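Metazoan TIR-STING fusion (Crassostrea gigas, PDB 6WT6) joins a Toll/interleukin-1 receptor (TIR) domain to a STING ligand-binding domain in a single chain. Local coordinates at residues W202-S213 and G270-E278. Residues are numbered along the deposited sequence; the frame is centred on the assembly and turned at random.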
ATOM      1  N   TRP A 202      14.355 -30.905  -8.201  1.00 40.58           N
ATOM      2  CA  TRP A 202      14.731 -30.596  -9.577  1.00 41.24           C
ATOM      3  C   TRP A 202      16.244 -30.630  -9.739  1.00 43.64           C
ATOM      4  O   TRP A 202      16.769 -31.197 -10.705  1.00 50.40           O
ATOM      5  CB  TRP A 202      14.175 -29.229  -9.984  1.00 39.80           C
ATOM      6  CG  TRP A 202      14.280 -28.947 -11.462  1.00 44.10           C
ATOM      7  CD1 TRP A 202      13.290 -29.087 -12.394  1.00 44.37           C
ATOM      8  CD2 TRP A 202      15.439 -28.493 -12.176  1.00 44.21           C
ATOM      9  NE1 TRP A 202      13.760 -28.744 -13.639  1.00 46.37           N
ATOM     10  CE2 TRP A 202      15.075 -28.374 -13.532  1.00 45.51           C
ATOM     11  CE3 TRP A 202      16.746 -28.169 -11.798  1.00 46.68           C
ATOM     12  CZ2 TRP A 202      15.973 -27.946 -14.512  1.00 47.01           C
ATOM     13  CZ3 TRP A 202      17.637 -27.744 -12.774  1.00 45.40           C
ATOM     14  CH2 TRP A 202      17.245 -27.639 -14.114  1.00 44.82           C
ATOM     15  N   ARG A 203      16.963 -30.025  -8.792  1.00 40.59           N
ATOM     16  CA  ARG A 203      18.420 -30.008  -8.844  1.00 42.59           C
ATOM     17  C   ARG A 203      18.989 -31.420  -8.829  1.00 49.45           C
ATOM     18  O   ARG A 203      19.965 -31.715  -9.531  1.00 48.75           O
ATOM     19  CB  ARG A 203      18.960 -29.202  -7.667  1.00 38.20           C
ATOM     20  CG  ARG A 203      20.464 -29.166  -7.570  1.00 37.19           C
ATOM     21  CD  ARG A 203      20.886 -28.275  -6.424  1.00 37.13           C
ATOM     22  NE  ARG A 203      20.529 -28.848  -5.130  1.00 37.77           N
ATOM     23  CZ  ARG A 203      20.707 -28.227  -3.969  1.00 35.46           C
ATOM     24  NH1 ARG A 203      21.226 -27.007  -3.941  1.00 35.27           N
ATOM     25  NH2 ARG A 203      20.372 -28.825  -2.836  1.00 32.06           N
ATOM     26  N   ARG A 204      18.383 -32.307  -8.040  1.00 52.32           N
ATOM     27  CA  ARG A 204      18.906 -33.661  -7.891  1.00 53.56           C
ATOM     28  C   ARG A 204      18.823 -34.435  -9.201  1.00 55.45           C
ATOM     29  O   ARG A 204      19.792 -35.081  -9.616  1.00 59.78           O
ATOM     30  CB  ARG A 204      18.139 -34.381  -6.783  1.00 51.67           C
ATOM     31  CG  ARG A 204      18.626 -35.775  -6.468  1.00 57.63           C
ATOM     32  CD  ARG A 204      17.826 -36.368  -5.316  1.00 66.07           C
ATOM     33  NE  ARG A 204      18.309 -37.695  -4.947  1.00 76.07           N
ATOM     34  CZ  ARG A 204      19.329 -37.914  -4.123  1.00 82.25           C
ATOM     35  NH1 ARG A 204      19.977 -36.892  -3.579  1.00 82.85           N
ATOM     36  NH2 ARG A 204      19.703 -39.156  -3.844  1.00 85.15           N
ATOM     37  N   VAL A 205      17.677 -34.369  -9.876  1.00 52.73           N
ATOM     38  CA  VAL A 205      17.420 -35.227 -11.027  1.00 53.85           C
ATOM     39  C   VAL A 205      17.851 -34.549 -12.320  1.00 56.10           C
ATOM     40  O   VAL A 205      17.573 -35.052 -13.413  1.00 60.00           O
ATOM     41  CB  VAL A 205      15.936 -35.634 -11.088  1.00 51.06           C
ATOM     42  CG1 VAL A 205      15.534 -36.331  -9.798  1.00 48.54           C
ATOM     43  CG2 VAL A 205      15.059 -34.421 -11.352  1.00 46.87           C
ATOM     44  N   ASN A 206      18.535 -33.413 -12.210  1.00 53.70           N
ATOM     45  CA  ASN A 206      19.058 -32.713 -13.377  1.00 54.71           C
ATOM     46  C   ASN A 206      20.563 -32.500 -13.304  1.00 55.60           C
ATOM     47  O   ASN A 206      21.115 -31.773 -14.139  1.00 53.81           O
ATOM     48  CB  ASN A 206      18.346 -31.369 -13.564  1.00 54.75           C
ATOM     49  CG  ASN A 206      16.979 -31.519 -14.208  1.00 55.90           C
ATOM     50  OD1 ASN A 206      16.808 -31.231 -15.392  1.00 57.07           O
ATOM     51  ND2 ASN A 206      16.003 -31.976 -13.433  1.00 55.26           N
ATOM     52  N   ASN A 207      21.239 -33.117 -12.332  1.00 59.43           N
ATOM     53  CA  ASN A 207      22.697 -33.033 -12.199  1.00 60.04           C
ATOM     54  C   ASN A 207      23.160 -31.591 -12.016  1.00 52.45           C
ATOM     55  O   ASN A 207      24.205 -31.185 -12.529  1.00 52.83           O
ATOM     56  CB  ASN A 207      23.405 -33.681 -13.389  1.00 65.56           C
ATOM     57  CG  ASN A 207      23.542 -35.179 -13.239  1.00 73.32           C
ATOM     58  OD1 ASN A 207      23.855 -35.680 -12.158  1.00 77.22           O
ATOM     59  ND2 ASN A 207      23.308 -35.905 -14.325  1.00 75.33           N
ATOM     60  N   ALA A 208      22.373 -30.807 -11.283  1.00 45.19           N
ATOM     61  CA  ALA A 208      22.744 -29.444 -10.938  1.00 42.22           C
ATOM     62  C   ALA A 208      23.341 -29.349  -9.541  1.00 46.26           C
ATOM     63  O   ALA A 208      23.431 -28.249  -8.986  1.00 48.77           O
ATOM     64  CB  ALA A 208      21.537 -28.514 -11.060  1.00 37.41           C
ATOM     65  N   GLU A 209      23.738 -30.481  -8.963  1.00 46.93           N
ATOM     66  CA  GLU A 209      24.282 -30.487  -7.612  1.00 53.01           C
ATOM     67  C   GLU A 209      25.555 -29.652  -7.545  1.00 53.10           C
ATOM     68  O   GLU A 209      26.473 -29.829  -8.351  1.00 58.96           O
ATOM     69  CB  GLU A 209      24.564 -31.923  -7.166  1.00 61.06           C
ATOM     70  CG  GLU A 209      23.323 -32.795  -7.049  1.00 66.33           C
ATOM     71  CD  GLU A 209      22.463 -32.433  -5.848  1.00 69.72           C
ATOM     72  OE1 GLU A 209      22.976 -31.757  -4.932  1.00 70.90           O
ATOM     73  OE2 GLU A 209      21.276 -32.825  -5.821  1.00 69.43           O
ATOM     74  N   GLY A 210      25.604 -28.740  -6.575  1.00 49.00           N
ATOM     75  CA  GLY A 210      26.714 -27.825  -6.435  1.00 50.73           C
ATOM     76  C   GLY A 210      26.704 -26.657  -7.395  1.00 49.21           C
ATOM     77  O   GLY A 210      27.520 -25.740  -7.237  1.00 48.01           O
ATOM     78  N   ARG A 211      25.808 -26.656  -8.383  1.00 49.19           N
ATOM     79  CA  ARG A 211      25.720 -25.589  -9.371  1.00 49.74           C
ATOM     80  C   ARG A 211      24.356 -24.908  -9.351  1.00 46.85           C
ATOM     81  O   ARG A 211      23.947 -24.317 -10.355  1.00 45.55           O
ATOM     82  CB  ARG A 211      26.023 -26.136 -10.768  1.00 54.72           C
ATOM     83  CG  ARG A 211      27.408 -26.752 -10.909  1.00 62.87           C
ATOM     84  CD  ARG A 211      28.502 -25.694 -10.831  1.00 70.52           C
ATOM     85  NE  ARG A 211      29.844 -26.272 -10.898  1.00 77.48           N
ATOM     86  CZ  ARG A 211      30.627 -26.473  -9.842  1.00 81.93           C
ATOM     87  NH1 ARG A 211      30.211 -26.138  -8.628  1.00 81.92           N
ATOM     88  NH2 ARG A 211      31.833 -27.004  -9.998  1.00 85.24           N
ATOM     89  N   MET A 212      23.647 -24.977  -8.225  1.00 46.13           N
ATOM     90  CA  MET A 212      22.305 -24.413  -8.134  1.00 42.89           C
ATOM     91  C   MET A 212      21.948 -24.182  -6.673  1.00 43.87           C
ATOM     92  O   MET A 212      22.096 -25.085  -5.844  1.00 45.26           O
ATOM     93  CB  MET A 212      21.277 -25.336  -8.790  1.00 39.96           C
ATOM     94  CG  MET A 212      19.855 -24.811  -8.732  1.00 34.61           C
ATOM     95  SD  MET A 212      18.699 -25.924  -9.541  1.00 38.74           S
ATOM     96  CE  MET A 212      17.266 -24.861  -9.701  1.00 31.18           C
ATOM     97  N   SER A 213      21.477 -22.977  -6.370  1.00 39.68           N
ATOM     98  CA  SER A 213      20.997 -22.646  -5.041  1.00 35.20           C
ATOM     99  C   SER A 213      19.569 -23.152  -4.849  1.00 32.65           C
ATOM    100  O   SER A 213      18.821 -23.371  -5.803  1.00 33.31           O
ATOM    101  CB  SER A 213      21.054 -21.135  -4.811  1.00 34.62           C
ATOM    102  OG  SER A 213      20.279 -20.757  -3.682  1.00 32.48           O
ATOM    103  N   GLY A 270      33.217 -21.468 -17.889  1.00 68.19           N
ATOM    104  CA  GLY A 270      32.305 -22.294 -18.644  1.00 65.58           C
ATOM    105  C   GLY A 270      31.364 -23.130 -17.806  1.00 61.31           C
ATOM    106  O   GLY A 270      30.545 -23.867 -18.373  1.00 60.05           O
ATOM    107  N   GLU A 271      31.455 -23.047 -16.480  1.00 59.89           N
ATOM    108  CA  GLU A 271      30.549 -23.786 -15.610  1.00 61.58           C
ATOM    109  C   GLU A 271      29.150 -23.191 -15.671  1.00 54.93           C
ATOM    110  O   GLU A 271      28.961 -21.991 -15.449  1.00 51.39           O
ATOM    111  CB  GLU A 271      31.059 -23.764 -14.172  1.00 66.15           C
ATOM    112  CG  GLU A 271      32.404 -24.417 -13.996  1.00 72.56           C
ATOM    113  CD  GLU A 271      32.327 -25.925 -14.067  1.00 77.63           C
ATOM    114  OE1 GLU A 271      31.355 -26.505 -13.534  1.00 79.63           O
ATOM    115  OE2 GLU A 271      33.242 -26.527 -14.662  1.00 78.67           O
ATOM    116  N   ASP A 272      28.165 -24.034 -15.967  1.00 56.23           N
ATOM    117  CA  ASP A 272      26.772 -23.608 -15.972  1.00 55.83           C
ATOM    118  C   ASP A 272      26.232 -23.615 -14.551  1.00 53.32           C
ATOM    119  O   ASP A 272      26.438 -24.580 -13.803  1.00 53.95           O
ATOM    120  CB  ASP A 272      25.916 -24.515 -16.861  1.00 64.02           C
ATOM    121  CG  ASP A 272      26.293 -24.417 -18.326  1.00 74.85           C
ATOM    122  OD1 ASP A 272      26.998 -23.458 -18.685  1.00 79.84           O
ATOM    123  OD2 ASP A 272      25.928 -25.329 -19.105  1.00 79.82           O
ATOM    124  N   TYR A 273      25.542 -22.538 -14.186  1.00 48.45           N
ATOM    125  CA  TYR A 273      24.873 -22.418 -12.901  1.00 40.36           C
ATOM    126  C   TYR A 273      23.384 -22.238 -13.142  1.00 40.20           C
ATOM    127  O   TYR A 273      22.983 -21.456 -14.012  1.00 38.60           O
ATOM    128  CB  TYR A 273      25.443 -21.248 -12.097  1.00 38.37           C
ATOM    129  CG  TYR A 273      26.753 -21.574 -11.422  1.00 41.47           C
ATOM    130  CD1 TYR A 273      27.958 -21.470 -12.108  1.00 45.69           C
ATOM    131  CD2 TYR A 273      26.786 -22.007 -10.101  1.00 42.46           C
ATOM    132  CE1 TYR A 273      29.162 -21.775 -11.492  1.00 47.00           C
ATOM    133  CE2 TYR A 273      27.983 -22.315  -9.477  1.00 43.10           C
ATOM    134  CZ  TYR A 273      29.169 -22.197 -10.178  1.00 46.55           C
ATOM    135  OH  TYR A 273      30.362 -22.503  -9.560  1.00 45.85           O
ATOM    136  N   PHE A 274      22.575 -22.969 -12.381  1.00 38.07           N
ATOM    137  CA  PHE A 274      21.133 -22.992 -12.553  1.00 34.99           C
ATOM    138  C   PHE A 274      20.446 -22.235 -11.423  1.00 33.85           C
ATOM    139  O   PHE A 274      20.921 -22.208 -10.283  1.00 33.12           O
ATOM    140  CB  PHE A 274      20.609 -24.432 -12.596  1.00 35.15           C
ATOM    141  CG  PHE A 274      21.056 -25.214 -13.801  1.00 31.41           C
ATOM    142  CD1 PHE A 274      22.285 -25.852 -13.811  1.00 36.38           C
ATOM    143  CD2 PHE A 274      20.237 -25.329 -14.915  1.00 26.41           C
ATOM    144  CE1 PHE A 274      22.700 -26.582 -14.913  1.00 35.47           C
ATOM    145  CE2 PHE A 274      20.645 -26.061 -16.023  1.00 32.96           C
ATOM    146  CZ  PHE A 274      21.880 -26.686 -16.020  1.00 32.88           C
ATOM    147  N   PHE A 275      19.310 -21.623 -11.746  1.00 29.72           N
ATOM    148  CA  PHE A 275      18.566 -20.897 -10.731  1.00 29.07           C
ATOM    149  C   PHE A 275      17.107 -20.790 -11.146  1.00 31.29           C
ATOM    150  O   PHE A 275      16.790 -20.687 -12.335  1.00 30.76           O
ATOM    151  CB  PHE A 275      19.156 -19.498 -10.501  1.00 30.74           C
ATOM    152  CG  PHE A 275      19.093 -18.593 -11.708  1.00 33.07           C
ATOM    153  CD1 PHE A 275      20.043 -18.682 -12.719  1.00 30.31           C
ATOM    154  CD2 PHE A 275      18.094 -17.639 -11.822  1.00 33.02           C
ATOM    155  CE1 PHE A 275      19.988 -17.842 -13.822  1.00 30.99           C
ATOM    156  CE2 PHE A 275      18.036 -16.795 -12.923  1.00 31.13           C
ATOM    157  CZ  PHE A 275      18.984 -16.897 -13.923  1.00 29.42           C
ATOM    158  N   ALA A 276      16.227 -20.838 -10.148  1.00 29.37           N
ATOM    159  CA  ALA A 276      14.854 -20.399 -10.341  1.00 29.90           C
ATOM    160  C   ALA A 276      14.802 -18.893 -10.141  1.00 28.26           C
ATOM    161  O   ALA A 276      15.298 -18.378  -9.135  1.00 26.41           O
ATOM    162  CB  ALA A 276      13.912 -21.102  -9.368  1.00 31.92           C
ATOM    163  N   GLY A 277      14.224 -18.185 -11.094  1.00 23.58           N
ATOM    164  CA  GLY A 277      14.246 -16.734 -11.046  1.00 24.87           C
ATOM    165  C   GLY A 277      13.056 -16.120 -11.748  1.00 25.26           C
ATOM    166  O   GLY A 277      12.496 -16.690 -12.692  1.00 28.27           O
ATOM    167  N   GLU A 278      12.677 -14.934 -11.283  1.00 20.15           N
ATOM    168  CA  GLU A 278      11.609 -14.165 -11.899  1.00 22.41           C
ATOM    169  C   GLU A 278      11.695 -12.735 -11.390  1.00 24.89           C
ATOM    170  O   GLU A 278      12.363 -12.448 -10.394  1.00 25.07           O
ATOM    171  CB  GLU A 278      10.237 -14.773 -11.596  1.00 24.85           C
ATOM    172  CG  GLU A 278       9.890 -14.785 -10.113  1.00 25.89           C
ATOM    173  CD  GLU A 278       8.705 -15.680  -9.797  1.00 30.53           C
ATOM    174  OE1 GLU A 278       8.575 -16.737 -10.447  1.00 30.91           O
ATOM    175  OE2 GLU A 278       7.902 -15.323  -8.906  1.00 29.75           O
TER
HETATM  176  O   HOH W   1      20.722 -21.127  -8.056  1.00 26.43           O
HETATM  177  O   HOH W   2      18.090 -21.294  -7.605  1.00 36.51           O
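Arg211 joins Glu271 in a salt bridge: its NE, 3.0 Å from Glu271 OE1, gives a nearly straight hydrogen bond from the guanidinium edge and reaches that oxygen on its anti side, tilted out of the carboxylate plane, with the two planar groups almost perpendicular. Arg211 NH1 turns back to Gly210 O, approaching from above the carbonyl plane. The backbone is tied by Phe274 N to Arg211 O at 2.8 Å, close to linear. Further along, a water bridges Ser213 O and Ala276 N. In the STING ligand-binding domain, this is where the chain, leaving helix 176-204 and making a type II turn from Ala208 to Arg211, enters strand 212-221 parallel to strand 272-279. Bent at chi2 (-69°), the Arg211 chain lays CD over one face of the Tyr273 ring, a CH-pi contact 3.8 Å from its centroid. The Phe274 ring packs between Ala208 CB at CD1 and Trp202 CH2 at CD2, each 3.9 Å away; the two aromatic planes meet obliquely, at 53°. Met212, extended with CG anti to its backbone N (chi1 180°), crosses Phe274 at about a right angle, SD against CB. Trp202 also touches Ile262 on strand 260-266 and Leu243 on the outer strand 238-243.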